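Lmo0325 protein (Listeria monocytogenes EGD-e, PDB 4RYK) probably binds DNA through an N-terminal helix-turn-helix domain, as a putative transcriptional regulator of the Rgg type. Local coordinates at residues 160-168 with 196-206; 95-105 with 117-128. All blocks are in the same frame, centred on the assembly; numbering follows the deposited sequence.

Contact 1 of 2, residues 160-168 with 196-206; sequences TLEEVRIFS and YDRGRLLFCHL
Leu202 CD2 meets three residues of helix 161-170: Val164 CG1 at 3.8 Å, Leu161 CD2 at 4.0 Å and the aliphatic start of Arg165. With CG anti to the backbone N (chi1 -177°), Leu202 runs past Leu161 and Val164 in the opposite sense to theirs, and the same methyl lies over one face of the Arg165 guanidinium, toward its rim. Val164 divides its two branches: CG2 comes within 3.5 Å of Phe203 CZ, while CG1 stands over a face of that ring and also touches Leu206 CD2. Leu161 forks likewise, CD2 meeting Phe203 CE2 at 3.7 Å and CD1 meeting the edge of the Tyr196 ring in its plane, 3.9 Å from CE2. At the C-terminal end Ser168 CB packs on Leu206 CD1 at 3.5 Å, and the Ser168 hydroxyl turns back to donate to Arg165 O. The two helices run side by side in the same direction, 18° apart with axes 10.8 Å from each other and helix 176-193 between them in the chain, consistent with the TPR-like, all-helical Rgg C-terminal domain. That intervening helix packs on the apolar layer, where Phe203 rests on Met186 and Phe167 on Phe182. Near the N-terminal ends of both helices the second subunit contributes: Tyr196 OH hydrogen-bonds to its Asp65, and Glu163, which accepts from Thr160 N, forms a salt bridge with its Lys21.

Contact 2 of 2, residues 95-105 with 117-128; sequences VVGMQALLDKI and KAILHTRIQTIN
Met98, here selenomethionine, and Leu120 interlock on the buried side. The Met98 side chain sits as a knob among Leu120, Arg123, Ile124 and Ile127; its chain, extended beyond CG, meets Ile127 tip to tip, though the modelled 3.3 Å from CE to Ile127 CD1 is shorter than a normal methyl contact and its exact value is doubtful. Leu120 is the reciprocal knob, lodged among Met98, Leu101, Leu102 and Ile105, with CD1 3.6 Å from Ile105 CD1. Helices 95-108 and 113-132 thus pack knobs-into-holes as an antiparallel helical hairpin (axes 9.8 Å apart at 156°), in keeping with the TPR-like character of the Rgg C-terminal domain. Phe86 of helix 82-91 backs Leu120. Toward the other flank the packing mixes with polar groups. Leu102 CD2 stands over a face of the His121 ring, 3.7 Å from its centroid and 18° off the normal, a CH-pi contact, and the ring also stacks with Tyr145. At the N-terminal end of helix 95-108, partly exposed Val95 stays well engaged: CG2 meets Ile124 CG2 at 3.6 Å and CG1 meets Asn128 OD1 at 3.5 Å. The side chain of Gln99 is looser, its OE1 4.1 Å from Ile124 CD1; bent at chi2 (66°), its amide turns along its own helix to donate to Asp103 OD1, from above the carboxylate plane.

From the N terminus, the chain first closes contact 2, a short loop: segments 95-105 and 117-128 are separated by 11 residues, of which only 109-112 form the turn between helices 95-108 and 113-132. It then passes along helix 143-153, which packs against both contacts, and opens contact 1 at residue 160. There the closure spans 27 residues, most of them helix 176-193, before 196-206 lies alongside 160-168. The loops therefore follow in series and neither encloses nor crosses the other. Their centres are 22 Å apart, yet helices 113-132 and 161-170 touch directly: Ile119 CD1 lies 4.0 Å from Ile166 CG1, and Arg123 reaches Asn169. Contact 2 pairs neighbouring antiparallel helices; contact 1 joins two parallel ones.

Contact 1 of 2, residues 160-168 with 196-206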
# COMPACT_ATOMS: atom_id res chain seq x y z
N THR A 160 -16.91 4.60 5.54
CA THR A 160 -15.82 3.76 5.09
C THR A 160 -15.19 4.46 3.90
O THR A 160 -15.56 5.59 3.56
CB THR A 160 -16.33 2.37 4.71
OG1 THR A 160 -17.14 2.48 3.54
CG2 THR A 160 -17.18 1.78 5.85
N LEU A 161 -14.20 3.83 3.25
CA LEU A 161 -13.51 4.54 2.18
C LEU A 161 -14.39 4.81 0.97
O LEU A 161 -14.14 5.74 0.22
CB LEU A 161 -12.24 3.82 1.78
CG LEU A 161 -11.24 3.74 2.91
CD1 LEU A 161 -10.00 2.98 2.45
CD2 LEU A 161 -10.82 5.09 3.45
N GLU A 162 -15.42 4.01 0.78
CA GLU A 162 -16.39 4.27 -0.28
C GLU A 162 -16.94 5.71 -0.20
O GLU A 162 -17.03 6.41 -1.19
CB GLU A 162 -17.53 3.24 -0.21
CG GLU A 162 -18.66 3.48 -1.21
CD GLU A 162 -18.25 3.10 -2.62
OE1 GLU A 162 -17.18 2.47 -2.80
OE2 GLU A 162 -18.99 3.38 -3.54
N GLU A 163 -17.30 6.17 0.99
CA GLU A 163 -17.87 7.51 1.12
C GLU A 163 -16.82 8.56 0.94
O GLU A 163 -17.10 9.63 0.41
CB GLU A 163 -18.58 7.67 2.46
CG GLU A 163 -19.91 6.92 2.55
CD GLU A 163 -19.71 5.40 2.76
OE1 GLU A 163 -18.83 4.99 3.54
OE2 GLU A 163 -20.42 4.60 2.13
N VAL A 164 -15.59 8.26 1.35
CA VAL A 164 -14.46 9.16 1.11
C VAL A 164 -14.29 9.38 -0.39
O VAL A 164 -14.13 10.50 -0.86
CB VAL A 164 -13.12 8.61 1.70
CG1 VAL A 164 -12.02 9.56 1.40
CG2 VAL A 164 -13.21 8.48 3.20
N ARG A 165 -14.39 8.31 -1.17
CA ARG A 165 -14.31 8.46 -2.64
C ARG A 165 -15.52 9.18 -3.20
O ARG A 165 -15.39 10.00 -4.08
CB ARG A 165 -14.24 7.08 -3.25
CG ARG A 165 -12.92 6.41 -2.99
CD ARG A 165 -13.12 4.94 -3.19
NE ARG A 165 -11.82 4.38 -3.22
CZ ARG A 165 -11.38 3.34 -2.57
NH1 ARG A 165 -12.16 2.51 -1.80
NH2 ARG A 165 -10.10 3.10 -2.80
N ILE A 166 -16.70 8.89 -2.68
CA ILE A 166 -17.89 9.56 -3.17
C ILE A 166 -17.77 11.07 -2.92
O ILE A 166 -17.97 11.89 -3.82
CB ILE A 166 -19.15 8.98 -2.54
CG1 ILE A 166 -19.46 7.60 -3.13
CG2 ILE A 166 -20.32 9.92 -2.78
CD1 ILE A 166 -20.41 6.77 -2.30
N PHE A 167 -17.39 11.42 -1.68
CA PHE A 167 -17.28 12.79 -1.24
C PHE A 167 -16.33 13.49 -2.14
O PHE A 167 -16.58 14.63 -2.56
CB PHE A 167 -16.71 12.87 0.16
CG PHE A 167 -16.57 14.24 0.67
CD1 PHE A 167 -17.67 15.09 0.71
CD2 PHE A 167 -15.39 14.67 1.20
CE1 PHE A 167 -17.56 16.36 1.25
CE2 PHE A 167 -15.27 15.93 1.74
CZ PHE A 167 -16.35 16.77 1.75
N SER A 168 -15.23 12.84 -2.45
CA SER A 168 -14.27 13.55 -3.23
C SER A 168 -14.76 13.85 -4.68
O SER A 168 -14.30 14.82 -5.24
CB SER A 168 -12.93 12.85 -3.21
OG SER A 168 -13.01 11.84 -4.15
N TYR A 196 -3.79 3.09 7.76
CA TYR A 196 -4.05 2.07 6.76
C TYR A 196 -3.25 2.50 5.50
O TYR A 196 -3.41 3.60 4.97
CB TYR A 196 -5.54 1.96 6.50
CG TYR A 196 -6.01 0.92 5.50
CD1 TYR A 196 -5.46 -0.36 5.44
CD2 TYR A 196 -7.08 1.20 4.66
CE1 TYR A 196 -5.90 -1.28 4.52
CE2 TYR A 196 -7.53 0.28 3.74
CZ TYR A 196 -6.95 -0.95 3.68
OH TYR A 196 -7.44 -1.84 2.74
N ASP A 197 -2.33 1.66 5.06
CA ASP A 197 -1.51 2.03 3.90
C ASP A 197 -2.35 2.54 2.75
O ASP A 197 -2.09 3.63 2.26
CB ASP A 197 -0.52 0.90 3.48
CG ASP A 197 -1.19 -0.39 3.08
OD1 ASP A 197 -2.42 -0.59 3.12
OD2 ASP A 197 -0.43 -1.28 2.72
N ARG A 198 -3.40 1.84 2.40
CA ARG A 198 -4.23 2.27 1.26
C ARG A 198 -5.08 3.49 1.57
O ARG A 198 -5.28 4.35 0.72
CB ARG A 198 -5.11 1.11 0.76
CG ARG A 198 -4.24 0.11 -0.01
CD ARG A 198 -4.91 -1.21 -0.26
NE ARG A 198 -3.91 -2.14 -0.75
CZ ARG A 198 -4.04 -3.46 -0.78
NH1 ARG A 198 -5.16 -4.03 -0.41
NH2 ARG A 198 -3.02 -4.21 -1.18
N GLY A 199 -5.57 3.59 2.79
CA GLY A 199 -6.45 4.67 3.13
C GLY A 199 -5.66 5.92 3.25
O GLY A 199 -6.11 6.98 2.88
N ARG A 200 -4.46 5.81 3.78
CA ARG A 200 -3.63 6.98 3.93
C ARG A 200 -3.41 7.74 2.62
O ARG A 200 -3.52 8.96 2.57
CB ARG A 200 -2.33 6.59 4.60
CG ARG A 200 -1.25 7.63 4.56
CD ARG A 200 -0.13 7.26 5.50
NE ARG A 200 0.54 6.05 5.11
CZ ARG A 200 0.59 4.95 5.83
NH1 ARG A 200 -0.08 4.88 6.93
NH2 ARG A 200 1.25 3.89 5.39
N LEU A 201 -3.15 7.04 1.55
CA LEU A 201 -2.89 7.71 0.29
C LEU A 201 -4.17 8.33 -0.31
O LEU A 201 -4.13 9.39 -0.92
CB LEU A 201 -2.29 6.72 -0.74
CG LEU A 201 -0.95 6.06 -0.34
CD1 LEU A 201 -0.45 5.05 -1.41
CD2 LEU A 201 0.12 7.11 -0.10
N LEU A 202 -5.29 7.66 -0.15
CA LEU A 202 -6.59 8.26 -0.54
C LEU A 202 -6.88 9.52 0.24
O LEU A 202 -7.26 10.52 -0.33
CB LEU A 202 -7.66 7.26 -0.27
CG LEU A 202 -9.05 7.70 -0.68
CD1 LEU A 202 -9.17 7.80 -2.19
CD2 LEU A 202 -10.08 6.70 -0.12
N PHE A 203 -6.64 9.53 1.57
CA PHE A 203 -6.82 10.77 2.28
C PHE A 203 -5.86 11.87 1.82
O PHE A 203 -6.27 13.02 1.69
CB PHE A 203 -6.79 10.55 3.78
CG PHE A 203 -8.05 9.95 4.30
CD1 PHE A 203 -9.15 10.73 4.55
CD2 PHE A 203 -8.14 8.63 4.55
CE1 PHE A 203 -10.32 10.19 5.02
CE2 PHE A 203 -9.31 8.07 5.02
CZ PHE A 203 -10.40 8.85 5.25
N CYS A 204 -4.58 11.53 1.58
CA CYS A 204 -3.63 12.51 1.08
C CYS A 204 -4.09 13.17 -0.18
O CYS A 204 -4.08 14.39 -0.30
CB CYS A 204 -2.26 11.91 0.83
SG CYS A 204 -1.32 11.52 2.34
N HIS A 205 -4.51 12.35 -1.12
CA HIS A 205 -5.03 12.82 -2.37
C HIS A 205 -6.24 13.76 -2.17
O HIS A 205 -6.35 14.80 -2.81
CB HIS A 205 -5.45 11.61 -3.17
CG HIS A 205 -6.09 11.95 -4.46
ND1 HIS A 205 -5.37 12.35 -5.56
CD2 HIS A 205 -7.39 11.97 -4.83
CE1 HIS A 205 -6.20 12.60 -6.56
NE2 HIS A 205 -7.43 12.38 -6.14
N LEU A 206 -7.17 13.37 -1.33
CA LEU A 206 -8.35 14.19 -1.11
C LEU A 206 -7.92 15.51 -0.45
O LEU A 206 -8.37 16.58 -0.85
CB LEU A 206 -9.30 13.47 -0.18
CG LEU A 206 -10.47 14.34 0.33
CD1 LEU A 206 -11.24 14.89 -0.86
CD2 LEU A 206 -11.40 13.55 1.21

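Contact 2 of 2, residues 95-105 with 117-128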
# COMPACT_ATOMS: atom_id res chain seq x y z
N VAL A 95 -15.80 9.24 -22.59
CA VAL A 95 -17.23 9.29 -22.31
C VAL A 95 -17.87 8.02 -22.86
O VAL A 95 -18.78 7.48 -22.24
CB VAL A 95 -17.83 10.65 -22.80
CG1 VAL A 95 -18.22 10.63 -24.28
CG2 VAL A 95 -19.00 11.08 -21.93
N VAL A 96 -17.36 7.52 -23.99
CA VAL A 96 -17.83 6.24 -24.51
C VAL A 96 -17.57 5.11 -23.52
O VAL A 96 -18.46 4.34 -23.22
CB VAL A 96 -17.20 5.93 -25.88
CG1 VAL A 96 -17.66 4.58 -26.42
CG2 VAL A 96 -17.54 7.05 -26.87
N GLY A 97 -16.37 5.05 -22.94
CA GLY A 97 -16.06 4.03 -21.93
C GLY A 97 -16.91 4.14 -20.64
O GLY A 97 -17.34 3.15 -20.06
N MSE A 98 -17.16 5.36 -20.20
CA MSE A 98 -18.00 5.55 -19.02
C MSE A 98 -19.38 5.07 -19.27
O MSE A 98 -20.01 4.50 -18.37
CB MSE A 98 -18.17 7.00 -18.68
CG MSE A 98 -16.81 7.59 -18.46
SE MSE A 98 -17.08 9.05 -17.22
CE MSE A 98 -15.28 9.77 -17.42
N GLN A 99 -19.90 5.34 -20.47
CA GLN A 99 -21.26 4.91 -20.78
C GLN A 99 -21.35 3.37 -20.74
O GLN A 99 -22.34 2.81 -20.26
CB GLN A 99 -21.69 5.44 -22.14
CG GLN A 99 -23.07 4.99 -22.59
CD GLN A 99 -24.16 5.55 -21.71
OE1 GLN A 99 -24.28 6.77 -21.53
NE2 GLN A 99 -24.95 4.67 -21.13
N ALA A 100 -20.32 2.71 -21.22
CA ALA A 100 -20.24 1.23 -21.15
C ALA A 100 -20.15 0.74 -19.71
O ALA A 100 -20.82 -0.21 -19.29
CB ALA A 100 -19.04 0.74 -21.96
N LEU A 101 -19.31 1.39 -18.92
CA LEU A 101 -19.30 1.07 -17.51
C LEU A 101 -20.69 1.28 -16.89
O LEU A 101 -21.15 0.46 -16.09
CB LEU A 101 -18.26 1.89 -16.79
CG LEU A 101 -18.14 1.59 -15.31
CD1 LEU A 101 -17.72 0.15 -15.09
CD2 LEU A 101 -17.13 2.51 -14.68
N LEU A 102 -21.37 2.34 -17.27
CA LEU A 102 -22.71 2.59 -16.76
C LEU A 102 -23.70 1.52 -17.18
O LEU A 102 -24.44 1.03 -16.35
CB LEU A 102 -23.20 3.95 -17.22
CG LEU A 102 -24.62 4.37 -16.85
CD1 LEU A 102 -24.84 4.26 -15.35
CD2 LEU A 102 -24.81 5.80 -17.32
N ASP A 103 -23.69 1.14 -18.46
CA ASP A 103 -24.53 0.03 -18.95
C ASP A 103 -24.29 -1.27 -18.19
O ASP A 103 -25.24 -1.97 -17.85
CB ASP A 103 -24.29 -0.23 -20.44
CG ASP A 103 -24.73 0.96 -21.36
OD1 ASP A 103 -25.43 1.91 -20.95
OD2 ASP A 103 -24.37 0.95 -22.55
N LYS A 104 -23.04 -1.60 -17.94
CA LYS A 104 -22.73 -2.84 -17.22
C LYS A 104 -23.33 -2.86 -15.83
O LYS A 104 -24.12 -3.73 -15.51
CB LYS A 104 -21.22 -3.06 -17.14
CG LYS A 104 -20.79 -4.18 -16.19
CD LYS A 104 -19.43 -4.77 -16.54
CE LYS A 104 -18.30 -3.77 -16.37
NZ LYS A 104 -17.83 -3.68 -14.96
N ILE A 105 -22.98 -1.87 -15.00
CA ILE A 105 -23.47 -1.86 -13.62
C ILE A 105 -24.98 -1.72 -13.55
O ILE A 105 -25.61 -2.13 -12.58
CB ILE A 105 -22.79 -0.77 -12.73
CG1 ILE A 105 -23.24 0.62 -13.08
CG2 ILE A 105 -21.27 -0.81 -12.85
CD1 ILE A 105 -22.44 1.65 -12.32
N LYS A 117 -23.97 4.97 -9.98
CA LYS A 117 -24.58 5.35 -11.27
C LYS A 117 -24.76 6.84 -11.40
O LYS A 117 -24.51 7.40 -12.46
CB LYS A 117 -25.91 4.66 -11.48
CG LYS A 117 -25.72 3.18 -11.69
CD LYS A 117 -26.98 2.49 -12.15
CE LYS A 117 -27.98 2.29 -11.04
NZ LYS A 117 -28.61 0.94 -11.21
N ALA A 118 -25.15 7.49 -10.31
CA ALA A 118 -25.33 8.94 -10.35
C ALA A 118 -24.00 9.62 -10.64
O ALA A 118 -23.90 10.58 -11.39
CB ALA A 118 -25.97 9.45 -9.06
N ILE A 119 -22.93 9.08 -10.06
CA ILE A 119 -21.61 9.68 -10.29
C ILE A 119 -21.23 9.61 -11.76
O ILE A 119 -20.80 10.59 -12.38
CB ILE A 119 -20.55 9.04 -9.35
CG1 ILE A 119 -20.70 9.67 -7.95
CG2 ILE A 119 -19.14 9.29 -9.85
CD1 ILE A 119 -20.06 8.84 -6.89
N LEU A 120 -21.42 8.44 -12.32
CA LEU A 120 -21.13 8.23 -13.69
C LEU A 120 -21.99 9.13 -14.60
O LEU A 120 -21.48 9.72 -15.54
CB LEU A 120 -21.39 6.77 -14.02
CG LEU A 120 -20.27 5.76 -13.91
CD1 LEU A 120 -20.85 4.37 -14.10
CD2 LEU A 120 -19.21 5.99 -14.97
N HIS A 121 -23.30 9.18 -14.34
CA HIS A 121 -24.16 10.03 -15.14
C HIS A 121 -23.68 11.45 -15.10
O HIS A 121 -23.59 12.08 -16.14
CB HIS A 121 -25.57 10.03 -14.61
CG HIS A 121 -26.41 8.94 -15.17
ND1 HIS A 121 -26.84 7.87 -14.41
CD2 HIS A 121 -26.93 8.77 -16.41
CE1 HIS A 121 -27.59 7.07 -15.16
NE2 HIS A 121 -27.65 7.60 -16.37
N THR A 122 -23.37 11.98 -13.91
CA THR A 122 -22.97 13.37 -13.84
C THR A 122 -21.69 13.59 -14.61
O THR A 122 -21.52 14.65 -15.23
CB THR A 122 -22.77 13.93 -12.41
OG1 THR A 122 -21.69 13.26 -11.75
CG2 THR A 122 -24.01 13.77 -11.60
N ARG A 123 -20.80 12.62 -14.56
CA ARG A 123 -19.50 12.75 -15.22
C ARG A 123 -19.72 12.71 -16.72
O ARG A 123 -19.08 13.45 -17.47
CB ARG A 123 -18.55 11.65 -14.72
CG ARG A 123 -17.13 11.70 -15.22
CD ARG A 123 -16.44 13.03 -15.04
NE ARG A 123 -16.07 13.28 -13.68
CZ ARG A 123 -14.81 13.37 -13.25
NH1 ARG A 123 -13.77 13.24 -14.07
NH2 ARG A 123 -14.59 13.61 -11.97
N ILE A 124 -20.63 11.88 -17.18
CA ILE A 124 -20.93 11.88 -18.63
C ILE A 124 -21.61 13.19 -19.10
O ILE A 124 -21.24 13.73 -20.14
CB ILE A 124 -21.77 10.65 -19.04
CG1 ILE A 124 -20.96 9.35 -18.86
CG2 ILE A 124 -22.30 10.79 -20.47
CD1 ILE A 124 -21.83 8.14 -18.58
N GLN A 125 -22.55 13.73 -18.35
CA GLN A 125 -23.14 15.04 -18.72
C GLN A 125 -22.06 16.16 -18.69
O GLN A 125 -21.98 16.96 -19.62
CB GLN A 125 -24.30 15.46 -17.81
CG GLN A 125 -25.45 14.49 -17.67
CD GLN A 125 -26.34 14.80 -16.46
OE1 GLN A 125 -25.88 15.31 -15.42
NE2 GLN A 125 -27.62 14.50 -16.58
N THR A 126 -21.21 16.19 -17.67
CA THR A 126 -20.16 17.20 -17.62
C THR A 126 -19.19 17.14 -18.80
O THR A 126 -18.91 18.18 -19.41
CB THR A 126 -19.36 17.12 -16.33
OG1 THR A 126 -20.29 17.21 -15.26
CG2 THR A 126 -18.36 18.25 -16.22
N ILE A 127 -18.70 15.95 -19.12
CA ILE A 127 -17.74 15.79 -20.22
C ILE A 127 -18.38 16.16 -21.57
O ILE A 127 -17.80 16.91 -22.33
CB ILE A 127 -17.19 14.36 -20.29
CG1 ILE A 127 -16.33 14.08 -19.06
CG2 ILE A 127 -16.40 14.15 -21.58
CD1 ILE A 127 -15.93 12.63 -18.89
N ASN A 128 -19.56 15.64 -21.87
CA ASN A 128 -20.23 15.99 -23.12
C ASN A 128 -20.56 17.50 -23.32
O ASN A 128 -20.37 18.00 -24.42
CB ASN A 128 -21.48 15.12 -23.32
CG ASN A 128 -21.16 13.77 -23.97
OD1 ASN A 128 -20.11 13.58 -24.58
ND2 ASN A 128 -22.11 12.86 -23.88